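Local coordinates for putative DNA-binding protein (Ralstonia eutropha, PDB 3HWU), which is of unknown function but belongs to the Plants and Prokaryotes Conserved (PCC) domain family and has been named a putative DNA-binding protein, at residues H91-V96 with G105-G110; L19-N24 with V113-C118. All blocks are in the same frame, centred on the assembly; numbering follows the deposited sequence.

Contact 1 and contact 2 lie about 16 Å apart, centre to centre, and both draw on strand 103-114: G105 to H107 pair with H93 to T95, and the strand then runs on to V113 and G114, which meet the turn after strand 14-20. Along the chain, contact 1 is nested within the long excursion that contact 2 closes, and apart from this continuity the two do not touch. Contact 1 is the deeper, its centre about 7 Å from that of the chain against about 14 Å for contact 2. No ligand is bound at either; the three histidines of contact 1 outline a possible but unconfirmed metal site, and contact 2 lies away from it.

Contact 1: H91-V96 with G105-G110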
ATOM      1  N   HIS A  91       2.997   9.401  10.852  1.00 11.34           N
ATOM      2  CA  HIS A  91       1.939   9.867   9.974  1.00 11.12           C
ATOM      3  C   HIS A  91       1.451   8.640   9.251  1.00  9.87           C
ATOM      4  O   HIS A  91       2.180   8.054   8.441  1.00 11.63           O
ATOM      5  CB  HIS A  91       2.468  10.881   8.967  1.00 12.27           C
ATOM      6  CG  HIS A  91       1.432  11.431   8.071  1.00 12.52           C
ATOM      7  ND1 HIS A  91       1.722  12.089   6.892  1.00 14.24           N
ATOM      8  CD2 HIS A  91       0.085  11.425   8.184  1.00 15.70           C
ATOM      9  CE1 HIS A  91       0.589  12.495   6.343  1.00 17.38           C
ATOM     10  NE2 HIS A  91      -0.418  12.105   7.112  1.00 15.79           N
ATOM     11  N   ALA A  92       0.240   8.192   9.559  1.00  9.41           N
ATOM     12  CA  ALA A  92      -0.248   6.952   9.008  1.00  9.29           C
ATOM     13  C   ALA A  92      -1.706   7.119   8.545  1.00  9.07           C
ATOM     14  O   ALA A  92      -2.520   7.743   9.229  1.00  8.65           O
ATOM     15  CB  ALA A  92      -0.166   5.794  10.041  1.00 11.67           C
ATOM     16  N   HIS A  93      -2.016   6.463   7.435  1.00  8.78           N
ATOM     17  CA  HIS A  93      -3.380   6.309   6.945  1.00  8.08           C
ATOM     18  C   HIS A  93      -3.693   4.812   6.902  1.00  8.47           C
ATOM     19  O   HIS A  93      -2.793   3.964   6.764  1.00  8.87           O
ATOM     20  CB  HIS A  93      -3.559   6.922   5.550  1.00 10.01           C
ATOM     21  CG  HIS A  93      -3.449   8.416   5.499  1.00  9.99           C
ATOM     22  ND1 HIS A  93      -3.747   9.123   4.360  1.00 14.95           N
ATOM     23  CD2 HIS A  93      -3.093   9.342   6.418  1.00 11.50           C
ATOM     24  CE1 HIS A  93      -3.647  10.412   4.611  1.00 13.93           C
ATOM     25  NE2 HIS A  93      -3.275  10.576   5.858  1.00 11.52           N
ATOM     26  N   GLY A  94      -4.980   4.474   6.911  1.00  8.88           N
ATOM     27  CA  GLY A  94      -5.398   3.110   6.794  1.00 10.26           C
ATOM     28  C   GLY A  94      -6.744   2.944   6.131  1.00  8.80           C
ATOM     29  O   GLY A  94      -7.517   3.879   6.061  1.00 10.13           O
ATOM     30  N   THR A  95      -7.014   1.708   5.737  1.00  8.83           N
ATOM     31  CA  THR A  95      -8.240   1.259   5.115  1.00 10.30           C
ATOM     32  C   THR A  95      -8.670  -0.004   5.895  1.00  9.80           C
ATOM     33  O   THR A  95      -7.880  -0.952   6.006  1.00  9.86           O
ATOM     34  CB  THR A  95      -7.976   0.851   3.617  1.00 11.16           C
ATOM     35  OG1 THR A  95      -7.309   1.953   2.921  1.00 14.39           O
ATOM     36  CG2 THR A  95      -9.199   0.434   2.924  1.00 13.62           C
ATOM     37  N   VAL A  96      -9.886  -0.010   6.442  1.00  9.95           N
ATOM     38  CA  VAL A  96     -10.432  -1.109   7.260  1.00  9.82           C
ATOM     39  C   VAL A  96     -11.745  -1.589   6.671  1.00 10.47           C
ATOM     40  O   VAL A  96     -12.461  -0.819   6.020  1.00 11.52           O
ATOM     41  CB  VAL A  96     -10.592  -0.736   8.758  1.00 10.66           C
ATOM     42  CG1 VAL A  96      -9.220  -0.443   9.404  1.00 12.55           C
ATOM     43  CG2 VAL A  96     -11.539   0.446   8.980  1.00 11.67           C
ATOM     44  N   GLY A 105     -11.888   4.461   6.272  1.00 10.79           N
ATOM     45  CA  GLY A 105     -10.609   4.803   6.842  1.00 11.85           C
ATOM     46  C   GLY A 105     -10.222   6.243   6.593  1.00 11.56           C
ATOM     47  O   GLY A 105     -11.090   7.135   6.612  1.00 12.53           O
ATOM     48  N   GLY A 106      -8.932   6.471   6.398  1.00 11.04           N
ATOM     49  CA  GLY A 106      -8.347   7.793   6.301  1.00 10.30           C
ATOM     50  C   GLY A 106      -7.166   7.945   7.221  1.00  9.64           C
ATOM     51  O   GLY A 106      -6.344   7.016   7.364  1.00 11.05           O
ATOM     52  N   HIS A 107      -7.039   9.137   7.789  1.00  9.64           N
ATOM     53  CA  HIS A 107      -5.944   9.478   8.702  1.00  9.12           C
ATOM     54  C   HIS A 107      -6.132   8.775  10.045  1.00  9.34           C
ATOM     55  O   HIS A 107      -7.151   8.966  10.706  1.00 10.50           O
ATOM     56  CB  HIS A 107      -5.954  11.007   8.889  1.00 11.26           C
ATOM     57  CG  HIS A 107      -4.944  11.524   9.850  1.00 13.09           C
ATOM     58  ND1 HIS A 107      -3.828  12.215   9.445  1.00 16.50           N
ATOM     59  CD2 HIS A 107      -4.924  11.515  11.199  1.00 15.53           C
ATOM     60  CE1 HIS A 107      -3.122  12.551  10.512  1.00 16.11           C
ATOM     61  NE2 HIS A 107      -3.757  12.123  11.590  1.00 17.22           N
ATOM     62  N   LEU A 108      -5.136   7.977  10.448  1.00  9.54           N
ATOM     63  CA  LEU A 108      -5.184   7.249  11.687  1.00  9.66           C
ATOM     64  C   LEU A 108      -4.806   8.117  12.879  1.00 10.42           C
ATOM     65  O   LEU A 108      -3.757   8.772  12.887  1.00 11.12           O
ATOM     66  CB  LEU A 108      -4.257   6.016  11.649  1.00  9.45           C
ATOM     67  CG  LEU A 108      -4.795   4.827  10.866  1.00  9.39           C
ATOM     68  CD1 LEU A 108      -3.638   3.889  10.463  1.00 10.76           C
ATOM     69  CD2 LEU A 108      -5.873   4.050  11.712  1.00 11.27           C
ATOM     70  N   LEU A 109      -5.645   8.060  13.912  1.00 10.70           N
ATOM     71  CA  LEU A 109      -5.295   8.624  15.237  1.00 11.49           C
ATOM     72  C   LEU A 109      -4.764   7.556  16.155  1.00 11.92           C
ATOM     73  O   LEU A 109      -3.945   7.842  17.011  1.00 14.29           O
ATOM     74  CB  LEU A 109      -6.507   9.293  15.855  1.00 12.11           C
ATOM     75  CG  LEU A 109      -7.077  10.474  15.050  1.00 13.37           C
ATOM     76  CD1 LEU A 109      -8.352  11.022  15.722  1.00 14.64           C
ATOM     77  CD2 LEU A 109      -6.033  11.577  14.857  1.00 16.54           C
ATOM     78  N   GLY A 110      -5.200   6.319  16.026  1.00 11.92           N
ATOM     79  CA  GLY A 110      -4.713   5.229  16.879  1.00 12.80           C
ATOM     80  C   GLY A 110      -5.394   3.929  16.480  1.00 11.37           C
ATOM     81  O   GLY A 110      -6.444   3.944  15.829  1.00 11.91           O
TER
HETATM   82  O   HOH W   1      -1.244   9.505  11.605  1.00 17.36           O
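Three histidines gather here without stacking on one another: H91 and H93 of one strand each meet H107 of the other rim to rim. The H93 and H107 planes stand at 60°, with H93 NE2 4.0 Å from H107 ND1, while H91 CD2 comes to 4.1 Å from H107 CE1. H91 starts out away from the neighbouring strand, yet a chi1 of -178° places CG opposite the backbone N and swings the imidazole back to H107. The H93 ring carries the backbone N of H107 over one face. Across the subunit boundary, H91 ND1 bonds E119 OE2 and H93 ND1 bonds M74 O, both of the second subunit, which restrains the turn of each ring; F64 stacks on H107.

G94 and G106 form the antiparallel hydrogen-bonded pair, with two bonds, G94 N to G106 O (2.9 Å) and G106 N to G94 O (3.0 Å). Beyond H107, where the strand turns a corner, L108 N reaches A92 O at 2.9 Å, and a water bridges A92 N and L108 O. L108 CD1 packs 4.0 Å from A92 CB and lies over the H93 carbonyl carbon at 3.7 Å. With NE2 of H91 and H93 and ND1 of H107 turned inward, the cluster resembles an empty three-histidine metal site on a beta hairpin, a pattern unconfirmed here.

Contact 2: L19-N24 with V113-C118; sequences LRHGDN and VGTGSC
L19 and C118 form an antiparallel hydrogen-bonded pair, L19 N to C118 O at 2.8 Å and C118 N to L19 O at 3.0 Å, the latter donor lying 43° out of the carbonyl plane. Beyond this pair segment 19-24 folds into a type II turn from R20 to D23, whose second half holds V113 by two backbone bonds: G22 N donates to V113 O (2.9 Å), and D23 O accepts V113 N almost straight, at 170°. The V113 side chain points at the turn, CB lying 3.3 Å from R20 O, while CG2 meets L19 CB at 4.1 Å. The turn is braced from within by R20 N, which donates to D23 OD2 from above the carboxylate plane; K7 forms a salt bridge with the same oxygen. In the antiparallel sheet strand 14-20 pairs with 117-125, while the turn that follows it reaches the end of 103-114; between those last two strands the chain turns a corner through an inverse gamma turn centred on T115. In the conformer described, H21 lies alongside T115, whose CG2 sits over one face of the imidazole, 4.1 Å from CE1. A water joins R20 NE, H21 N and G116 O, and the far end of R20 forms a salt bridge with D134 of the third subunit.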
ATOM      1  N   LEU A  19       3.341  -7.311  15.120  1.00  9.15           N
ATOM      2  CA  LEU A  19       2.677  -6.963  16.359  1.00  9.52           C
ATOM      3  C   LEU A  19       1.566  -7.967  16.633  1.00  9.61           C
ATOM      4  O   LEU A  19       1.077  -8.646  15.738  1.00 10.47           O
ATOM      5  CB  LEU A  19       2.156  -5.529  16.319  1.00  9.67           C
ATOM      6  CG  LEU A  19       3.199  -4.455  16.004  1.00 10.72           C
ATOM      7  CD1 LEU A  19       2.509  -3.055  16.016  1.00 11.39           C
ATOM      8  CD2 LEU A  19       4.357  -4.442  17.012  1.00 13.10           C
ATOM      9  N   ARG A  20       1.223  -8.090  17.906  1.00 11.00           N
ATOM     10  CA  ARG A  20       0.395  -9.145  18.427  1.00 11.53           C
ATOM     11  C   ARG A  20      -0.799  -8.594  19.199  1.00 11.42           C
ATOM     12  O   ARG A  20      -0.913  -7.395  19.418  1.00 10.56           O
ATOM     13  CB  ARG A  20       1.279 -10.033  19.322  1.00 13.20           C
ATOM     14  CG  ARG A  20       2.545 -10.487  18.666  1.00 16.96           C
ATOM     15  CD  ARG A  20       2.234 -11.469  17.583  1.00 18.72           C
ATOM     16  NE  ARG A  20       1.708 -12.668  18.185  1.00 21.41           N
ATOM     17  CZ  ARG A  20       2.472 -13.656  18.612  1.00 23.60           C
ATOM     18  NH1 ARG A  20       3.788 -13.592  18.452  1.00 25.59           N
ATOM     19  NH2 ARG A  20       1.899 -14.688  19.178  1.00 23.06           N
ATOM     20  N   HIS A  21      -1.711  -9.480  19.576  0.50 11.61           N
ATOM     21  CA  HIS A  21      -2.934  -9.127  20.281  0.50 11.88           C
ATOM     22  C   HIS A  21      -2.686  -8.074  21.362  0.50 10.87           C
ATOM     23  O   HIS A  21      -1.810  -8.238  22.227  0.50 11.11           O
ATOM     24  CB  HIS A  21      -3.443 -10.427  20.929  0.50 12.42           C
ATOM     25  CG  HIS A  21      -4.778 -10.344  21.606  0.50 15.03           C
ATOM     26  ND1 HIS A  21      -5.690  -9.328  21.418  0.50 18.67           N
ATOM     27  CD2 HIS A  21      -5.392 -11.242  22.414  0.50 17.85           C
ATOM     28  CE1 HIS A  21      -6.776  -9.566  22.134  0.50 19.15           C
ATOM     29  NE2 HIS A  21      -6.624 -10.725  22.737  0.50 20.30           N
ATOM     30  N   GLY A  22      -3.458  -6.987  21.289  1.00 10.53           N
ATOM     31  CA  GLY A  22      -3.438  -5.926  22.263  1.00 10.24           C
ATOM     32  C   GLY A  22      -2.421  -4.832  21.989  1.00 10.47           C
ATOM     33  O   GLY A  22      -2.471  -3.811  22.638  1.00 12.43           O
ATOM     34  N   ASP A  23      -1.510  -5.020  21.031  1.00  9.78           N
ATOM     35  CA  ASP A  23      -0.483  -3.995  20.779  1.00 10.11           C
ATOM     36  C   ASP A  23      -1.087  -2.742  20.146  1.00  9.53           C
ATOM     37  O   ASP A  23      -1.859  -2.811  19.194  1.00 10.08           O
ATOM     38  CB  ASP A  23       0.623  -4.524  19.863  1.00  9.77           C
ATOM     39  CG  ASP A  23       1.526  -5.556  20.510  1.00 10.93           C
ATOM     40  OD1 ASP A  23       1.574  -5.625  21.768  1.00 13.87           O
ATOM     41  OD2 ASP A  23       2.290  -6.255  19.776  1.00 11.73           O
ATOM     42  N   ASN A  24      -0.639  -1.601  20.647  0.70  9.64           N
ATOM     43  CA  ASN A  24      -0.996  -0.309  20.141  0.70  9.40           C
ATOM     44  C   ASN A  24      -0.061   0.033  18.975  0.70  9.36           C
ATOM     45  O   ASN A  24       1.141   0.194  19.169  0.70  9.81           O
ATOM     46  CB  ASN A  24      -0.883   0.754  21.240  0.70  9.99           C
ATOM     47  CG  ASN A  24      -1.288   2.117  20.746  0.70 10.86           C
ATOM     48  OD1 ASN A  24      -0.696   2.614  19.791  0.70 11.57           O
ATOM     49  ND2 ASN A  24      -2.338   2.716  21.342  0.70 16.49           N
ATOM     50  N   VAL A 113      -4.228  -3.861  17.881  1.00  8.93           N
ATOM     51  CA  VAL A 113      -4.355  -5.192  17.305  1.00  9.10           C
ATOM     52  C   VAL A 113      -5.374  -6.005  18.109  1.00  9.62           C
ATOM     53  O   VAL A 113      -5.334  -6.017  19.361  1.00 10.27           O
ATOM     54  CB  VAL A 113      -3.015  -5.933  17.306  1.00  9.24           C
ATOM     55  CG1 VAL A 113      -3.098  -7.340  16.736  1.00 10.01           C
ATOM     56  CG2 VAL A 113      -1.932  -5.099  16.554  1.00  9.79           C
ATOM     57  N   GLY A 114      -6.246  -6.703  17.389  1.00 10.12           N
ATOM     58  CA  GLY A 114      -7.254  -7.554  17.994  1.00 11.40           C
ATOM     59  C   GLY A 114      -6.828  -8.989  18.071  1.00 11.55           C
ATOM     60  O   GLY A 114      -5.657  -9.308  18.319  1.00 12.89           O
ATOM     61  N   THR A 115      -7.780  -9.877  17.852  1.00 13.93           N
ATOM     62  CA  THR A 115      -7.436 -11.302  17.884  1.00 15.26           C
ATOM     63  C   THR A 115      -6.796 -11.693  16.527  1.00 14.75           C
ATOM     64  O   THR A 115      -7.397 -12.289  15.636  1.00 16.70           O
ATOM     65  CB  THR A 115      -8.629 -12.129  18.231  1.00 17.94           C
ATOM     66  OG1 THR A 115      -9.619 -11.869  17.270  1.00 18.25           O
ATOM     67  CG2 THR A 115      -9.168 -11.800  19.646  1.00 18.77           C
ATOM     68  N   GLY A 116      -5.543 -11.296  16.391  1.00 14.14           N
ATOM     69  CA  GLY A 116      -4.835 -11.383  15.120  1.00 13.22           C
ATOM     70  C   GLY A 116      -3.443 -10.853  15.320  1.00 11.23           C
ATOM     71  O   GLY A 116      -2.874 -10.943  16.424  1.00 12.44           O
ATOM     72  N   SER A 117      -2.912 -10.232  14.258  1.00 10.18           N
ATOM     73  CA  SER A 117      -1.556  -9.653  14.285  1.00  9.96           C
ATOM     74  C   SER A 117      -1.528  -8.424  13.386  1.00  9.41           C
ATOM     75  O   SER A 117      -2.537  -8.108  12.742  1.00 10.27           O
ATOM     76  CB  SER A 117      -0.526 -10.689  13.822  1.00 10.12           C
ATOM     77  OG  SER A 117      -0.792 -11.124  12.515  1.00 11.72           O
ATOM     78  N   CYS A 118      -0.392  -7.756  13.311  1.00  9.00           N
ATOM     79  CA  CYS A 118      -0.187  -6.662  12.367  1.00  9.24           C
ATOM     80  C   CYS A 118       1.230  -6.802  11.820  1.00  8.86           C
ATOM     81  O   CYS A 118       2.188  -6.743  12.599  1.00 10.25           O
ATOM     82  CB  CYS A 118      -0.435  -5.295  13.043  1.00  9.77           C
ATOM     83  SG  CYS A 118      -0.091  -3.899  12.000  1.00 10.02           S
TER
HETATM   84  O   HOH W   2      -1.311 -12.154  18.346  1.00 14.97           O